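Local coordinates for fructose transport system repressor FruR (Pseudomonas putida, PDB 3O74), which probably binds DNA to repress or activate transcription, and takes fructose 1-phosphate as its preferred effector, at residues Ala124-Arg129 with Gln167-Gln172; Gly141-Leu146 with Val153-Gly158. All coordinates share one frame; numbering follows the deposited sequence.

Contact 1: residues Ala124-Arg129 with Gln167-Gln172; sequences ALIGAR and QRLMQQ
The flat group of this contact is the peptide carbonyl of Gly127, and an aliphatic methyl rather than a donor meets it from the helix: CD1 of Leu169 sits 3.3 Å from Gly127 O, almost straight ahead of the carbonyl bond. The same methyl lies close to the amide of Gly158 in the next strand, so it rests where two strands are joined. This CD1 methyl also touches Ile126, whose CG2 is 4.0 Å from Leu169 CD1. The two side chains slide past one another in opposite directions, and methyl meets methyl.

Such a helix laid on a parallel sheet belongs to the alpha/beta fold of the LacI-type, periplasmic-binding-protein-like sugar-binding domain. Helix 163-177 links strand 152-158 to strand 183-186, and strand 122-128, which lies between those two in the sheet, is the one it passes over. The local axes come within 9.1 Å and run roughly antiparallel, at 150°.

Ile126 points from the strand at the helix and uses both of its branches. CG2 stands anti to the backbone N and serves Leu169. CG1 takes the place beside that nitrogen and, with the chain extended through chi2 (178°), carries CD1 to the helix, where it meets the selenium of Met170 at 3.9 Å (Ile126 CD1 to Met170 SE). Met170, present as selenomethionine, crosses Ile126 at about a right angle; the bend at its chi2 (59°) brings the selenium alongside Ile126 CD1. All four touching residues are buried. Leu184 of strand 183-186 packs against both Ile126 and Met170, while Thr198 and Leu199 of helix 189-201 touch Met170 from a second helix.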
loop_
_atom_site.group_PDB
_atom_site.type_symbol
_atom_site.label_atom_id
_atom_site.label_comp_id
_atom_site.label_asym_id
_atom_site.label_seq_id
_atom_site.Cartn_x
_atom_site.Cartn_y
_atom_site.Cartn_z
ATOM N N ALA B 124 -9.700 19.408 17.765
ATOM C CA ALA B 124 -8.341 19.596 17.293
ATOM C C ALA B 124 -8.169 19.114 15.863
ATOM O O ALA B 124 -8.913 18.258 15.383
ATOM C CB ALA B 124 -7.356 18.892 18.210
ATOM N N LEU B 125 -7.182 19.691 15.191
ATOM C CA LEU B 125 -6.774 19.247 13.874
ATOM C C LEU B 125 -5.340 18.746 13.963
ATOM O O LEU B 125 -4.461 19.436 14.482
ATOM C CB LEU B 125 -6.849 20.396 12.874
ATOM C CG LEU B 125 -6.249 20.079 11.508
ATOM C CD1 LEU B 125 -7.255 19.335 10.641
ATOM C CD2 LEU B 125 -5.788 21.361 10.828
ATOM N N ILE B 126 -5.111 17.536 13.473
ATOM C CA ILE B 126 -3.764 17.004 13.387
ATOM C C ILE B 126 -3.413 16.813 11.917
ATOM O O ILE B 126 -4.086 16.079 11.198
ATOM C CB ILE B 126 -3.633 15.681 14.151
ATOM C CG1 ILE B 126 -3.523 15.947 15.656
ATOM C CG2 ILE B 126 -2.416 14.892 13.666
ATOM C CD1 ILE B 126 -3.440 14.684 16.508
ATOM N N GLY B 127 -2.355 17.486 11.484
ATOM C CA GLY B 127 -1.941 17.452 10.099
ATOM C C GLY B 127 -0.430 17.469 9.997
ATOM O O GLY B 127 0.259 17.310 10.995
ATOM N N ALA B 128 0.081 17.669 8.790
ATOM C CA ALA B 128 1.518 17.637 8.547
ATOM C C ALA B 128 1.831 18.365 7.253
ATOM O O ALA B 128 0.949 18.554 6.415
ATOM C CB ALA B 128 2.020 16.196 8.483
ATOM N N ARG B 129 3.084 18.778 7.096
ATOM C CA ARG B 129 3.508 19.500 5.902
ATOM C C ARG B 129 2.592 20.683 5.628
ATOM O O ARG B 129 1.985 20.757 4.564
ATOM C CB ARG B 129 3.508 18.565 4.693
ATOM C CG ARG B 129 4.421 17.366 4.847
ATOM C CD ARG B 129 5.821 17.820 5.205
ATOM N NE ARG B 129 6.836 17.104 4.442
ATOM C CZ ARG B 129 7.088 17.321 3.156
ATOM N NH1 ARG B 129 6.390 18.227 2.486
ATOM N NH2 ARG B 129 8.031 16.628 2.536
ATOM N N GLN B 167 1.651 10.035 16.104
ATOM C CA GLN B 167 1.807 9.643 17.498
ATOM C C GLN B 167 2.386 10.791 18.323
ATOM O O GLN B 167 1.910 11.080 19.420
ATOM C CB GLN B 167 2.700 8.402 17.598
ATOM C CG GLN B 167 2.891 7.861 19.005
ATOM C CD GLN B 167 3.834 6.667 19.036
ATOM O OE1 GLN B 167 4.718 6.540 18.187
ATOM N NE2 GLN B 167 3.648 5.783 20.014
ATOM N N ARG B 168 3.410 11.452 17.791
ATOM C CA ARG B 168 4.043 12.562 18.500
ATOM C C ARG B 168 3.081 13.727 18.713
ATOM O O ARG B 168 3.033 14.310 19.796
ATOM C CB ARG B 168 5.279 13.052 17.742
ATOM C CG ARG B 168 5.936 14.283 18.355
ATOM C CD ARG B 168 7.126 14.744 17.524
ATOM N NE ARG B 168 7.956 13.615 17.114
ATOM C CZ ARG B 168 8.065 13.181 15.862
ATOM N NH1 ARG B 168 7.412 13.798 14.887
ATOM N NH2 ARG B 168 8.836 12.136 15.584
ATOM N N LEU B 169 2.325 14.070 17.673
ATOM C CA LEU B 169 1.381 15.184 17.747
ATOM C C LEU B 169 0.216 14.907 18.697
ATOM O O LEU B 169 -0.236 15.800 19.411
ATOM C CB LEU B 169 0.854 15.538 16.356
ATOM C CG LEU B 169 1.905 16.041 15.364
ATOM C CD1 LEU B 169 1.272 16.327 14.011
ATOM C CD2 LEU B 169 2.617 17.273 15.904
HETATM N N MSE B 170 -0.271 13.670 18.703
HETATM C CA MSE B 170 -1.344 13.297 19.617
HETATM C C MSE B 170 -0.881 13.445 21.061
HETATM O O MSE B 170 -1.625 13.932 21.909
HETATM C CB MSE B 170 -1.819 11.865 19.362
HETATM C CG MSE B 170 -3.079 11.493 20.139
HETATM SE SE MSE B 170 -4.571 12.672 19.691
HETATM C CE MSE B 170 -5.935 11.912 20.853
ATOM N N GLN B 171 0.350 13.018 21.336
ATOM C CA GLN B 171 0.929 13.155 22.671
ATOM C C GLN B 171 1.004 14.620 23.071
ATOM O O GLN B 171 0.553 15.006 24.149
ATOM C CB GLN B 171 2.333 12.550 22.722
ATOM C CG GLN B 171 2.377 11.093 23.118
ATOM C CD GLN B 171 1.914 10.858 24.544
ATOM O OE1 GLN B 171 1.827 11.785 25.351
ATOM N NE2 GLN B 171 1.617 9.605 24.860
ATOM N N GLN B 172 1.580 15.427 22.188
ATOM C CA GLN B 172 1.740 16.855 22.429
ATOM C C GLN B 172 0.383 17.499 22.687
ATOM O O GLN B 172 0.251 18.368 23.545
ATOM C CB GLN B 172 2.433 17.506 21.228
ATOM C CG GLN B 172 2.674 19.001 21.342
ATOM C CD GLN B 172 3.389 19.561 20.121
ATOM O OE1 GLN B 172 3.233 20.734 19.777
ATOM N NE2 GLN B 172 4.175 18.719 19.457
#

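Contact 2: residues Gly141-Leu146 with Val153-Gly158; sequences GFDEAL and VRRYQG
Charge pairing comes first: Arg155 grips Asp143 side-on, with NE and NH2 both directed at a single carboxylate oxygen. Arg155 NE reaches Asp143 OD1 at 2.7 Å with an N-H...O angle of 150°, from the syn side and a little out of the carboxylate plane. The second bond, Arg155 NH2 to Asp143 OD1 at 2.9 Å, is more bent and arrives from well above that plane. Seen from the arginine, OD1 lies at the guanidinium edge and in its plane, yet the two flat groups are turned 74° against each other, so this is no coplanar, two-oxygen pairing. The arginine stretches out straight from CG to NE to cover the distance from strand to helix, and sharing one oxygen between two N-H groups should limit rotation of the guanidinium.

Apolar contact lies beneath the bridge. Leu146 and Val153 reach toward each other tip to tip, with Leu146 CD1 3.5 Å from Val153 CG1, a tight fit for two methyl groups. Val153 CG1 is anti to its own nitrogen (chi1 180°), a placement that also brings it to the edge of the Phe142 ring, 4.0 Å from CE2. Leu146 CG lies over one face of that ring, offset toward its rim, and Val153 CG1 lies over one face of the Arg155 guanidinium, 3.4 Å above its plane and displaced toward the rim of the group. The valine thus touches both the apolar cluster and the salt-bridging arginine. Ile123 of the neighbouring strand 122-128 touches Phe142, Leu146 and Val153.

Residues 141-146 and the edge strand are thereby fastened across a short connection, as in the second half of a beta-alpha-beta crossover, here the unit of strand 122-128, helix 133-144 and strand 152-158.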
loop_
_atom_site.group_PDB
_atom_site.type_symbol
_atom_site.label_atom_id
_atom_site.label_comp_id
_atom_site.label_asym_id
_atom_site.label_seq_id
_atom_site.Cartn_x
_atom_site.Cartn_y
_atom_site.Cartn_z
ATOM N N GLY B 141 -10.632 24.168 5.349
ATOM C CA GLY B 141 -11.987 23.663 5.486
ATOM C C GLY B 141 -12.356 23.437 6.937
ATOM O O GLY B 141 -13.487 23.694 7.356
ATOM N N PHE B 142 -11.386 22.951 7.707
ATOM C CA PHE B 142 -11.565 22.744 9.139
ATOM C C PHE B 142 -11.913 24.054 9.853
ATOM O O PHE B 142 -12.849 24.101 10.654
ATOM C CB PHE B 142 -10.301 22.109 9.734
ATOM C CG PHE B 142 -10.316 21.991 11.233
ATOM C CD1 PHE B 142 -10.913 20.906 11.853
ATOM C CD2 PHE B 142 -9.709 22.954 12.021
ATOM C CE1 PHE B 142 -10.918 20.793 13.234
ATOM C CE2 PHE B 142 -9.708 22.847 13.399
ATOM C CZ PHE B 142 -10.314 21.765 14.008
ATOM N N ASP B 143 -11.173 25.118 9.556
ATOM C CA ASP B 143 -11.456 26.427 10.146
ATOM C C ASP B 143 -12.841 26.925 9.754
ATOM O O ASP B 143 -13.579 27.455 10.584
ATOM C CB ASP B 143 -10.412 27.458 9.718
ATOM C CG ASP B 143 -9.045 27.188 10.310
ATOM O OD1 ASP B 143 -8.954 26.395 11.270
ATOM O OD2 ASP B 143 -8.059 27.778 9.819
ATOM N N GLU B 144 -13.181 26.753 8.481
ATOM C CA GLU B 144 -14.453 27.224 7.944
ATOM C C GLU B 144 -15.649 26.654 8.705
ATOM O O GLU B 144 -16.637 27.349 8.933
ATOM C CB GLU B 144 -14.554 26.880 6.457
ATOM C CG GLU B 144 -15.972 26.802 5.927
ATOM C CD GLU B 144 -16.438 28.081 5.259
ATOM O OE1 GLU B 144 -15.585 28.831 4.740
ATOM O OE2 GLU B 144 -17.663 28.327 5.241
ATOM N N ALA B 145 -15.554 25.389 9.100
ATOM C CA ALA B 145 -16.633 24.736 9.834
ATOM C C ALA B 145 -16.676 25.191 11.289
ATOM O O ALA B 145 -17.641 24.921 12.006
ATOM C CB ALA B 145 -16.493 23.224 9.757
ATOM N N LEU B 146 -15.622 25.876 11.720
ATOM C CA LEU B 146 -15.517 26.317 13.106
ATOM C C LEU B 146 -16.123 27.699 13.347
ATOM O O LEU B 146 -16.181 28.165 14.485
ATOM C CB LEU B 146 -14.062 26.283 13.576
ATOM C CG LEU B 146 -13.456 24.886 13.696
ATOM C CD1 LEU B 146 -12.139 24.941 14.448
ATOM C CD2 LEU B 146 -14.427 23.955 14.397
ATOM N N VAL B 153 -10.089 25.181 20.529
ATOM C CA VAL B 153 -9.601 24.678 19.246
ATOM C C VAL B 153 -8.080 24.617 19.232
ATOM O O VAL B 153 -7.409 25.571 19.626
ATOM C CB VAL B 153 -10.075 25.542 18.068
ATOM C CG1 VAL B 153 -9.536 24.990 16.748
ATOM C CG2 VAL B 153 -11.590 25.609 18.041
ATOM N N ARG B 154 -7.542 23.490 18.781
ATOM C CA ARG B 154 -6.101 23.336 18.668
ATOM C C ARG B 154 -5.753 22.816 17.285
ATOM O O ARG B 154 -6.469 21.985 16.727
ATOM C CB ARG B 154 -5.576 22.372 19.730
ATOM C CG ARG B 154 -5.770 22.841 21.161
ATOM C CD ARG B 154 -4.828 23.979 21.519
ATOM N NE ARG B 154 -4.883 24.282 22.946
ATOM C CZ ARG B 154 -5.834 25.013 23.519
ATOM N NH1 ARG B 154 -6.816 25.520 22.784
ATOM N NH2 ARG B 154 -5.805 25.235 24.827
ATOM N N ARG B 155 -4.657 23.318 16.730
ATOM C CA ARG B 155 -4.173 22.843 15.443
ATOM C C ARG B 155 -2.718 22.433 15.578
ATOM O O ARG B 155 -1.875 23.226 16.005
ATOM C CB ARG B 155 -4.320 23.929 14.377
ATOM C CG ARG B 155 -5.752 24.372 14.145
ATOM C CD ARG B 155 -5.800 25.692 13.400
ATOM N NE ARG B 155 -7.158 26.215 13.292
ATOM C CZ ARG B 155 -7.742 26.980 14.209
ATOM N NH1 ARG B 155 -7.090 27.314 15.316
ATOM N NH2 ARG B 155 -8.982 27.410 14.021
ATOM N N TYR B 156 -2.431 21.186 15.223
ATOM C CA TYR B 156 -1.075 20.664 15.285
ATOM C C TYR B 156 -0.696 20.103 13.932
ATOM O O TYR B 156 -1.309 19.149 13.455
ATOM C CB TYR B 156 -0.968 19.568 16.347
ATOM C CG TYR B 156 -0.995 20.100 17.757
ATOM C CD1 TYR B 156 0.184 20.366 18.440
ATOM C CD2 TYR B 156 -2.197 20.355 18.399
ATOM C CE1 TYR B 156 0.165 20.861 19.731
ATOM C CE2 TYR B 156 -2.225 20.851 19.687
ATOM C CZ TYR B 156 -1.044 21.102 20.347
ATOM O OH TYR B 156 -1.071 21.597 21.631
ATOM N N GLN B 157 0.320 20.694 13.316
ATOM C CA GLN B 157 0.737 20.274 11.988
ATOM C C GLN B 157 2.218 19.926 11.986
ATOM O O GLN B 157 3.078 20.797 12.099
ATOM C CB GLN B 157 0.406 21.353 10.959
ATOM C CG GLN B 157 -1.091 21.548 10.771
ATOM C CD GLN B 157 -1.425 22.686 9.835
ATOM O OE1 GLN B 157 -1.501 23.843 10.249
ATOM N NE2 GLN B 157 -1.633 22.365 8.564
ATOM N N GLY B 158 2.495 18.632 11.869
ATOM C CA GLY B 158 3.844 18.113 11.982
ATOM C C GLY B 158 4.684 18.192 10.723
ATOM O O GLY B 158 4.341 18.881 9.759
#

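Following the chain from the N terminus, the first of these segments is reached at strand 122-128, and helix 133-144 comes next. Six residues separate 141-146 from 153-158, and contact 2 closes that short loop. The chain continues into helix 163-177, which comes back over the first strand, so contact 1 closes a loop of 37 residues with contact 2 nested inside it. Strands 122-128 and 152-158 are parallel neighbours, joined by probable hydrogen bonds such as Gly127 O to Gly158 N (2.7 Å). Leu125 faces helix 133-144 and Ile126 faces helix 163-177, so the helices tie down opposite faces of this sheet edge.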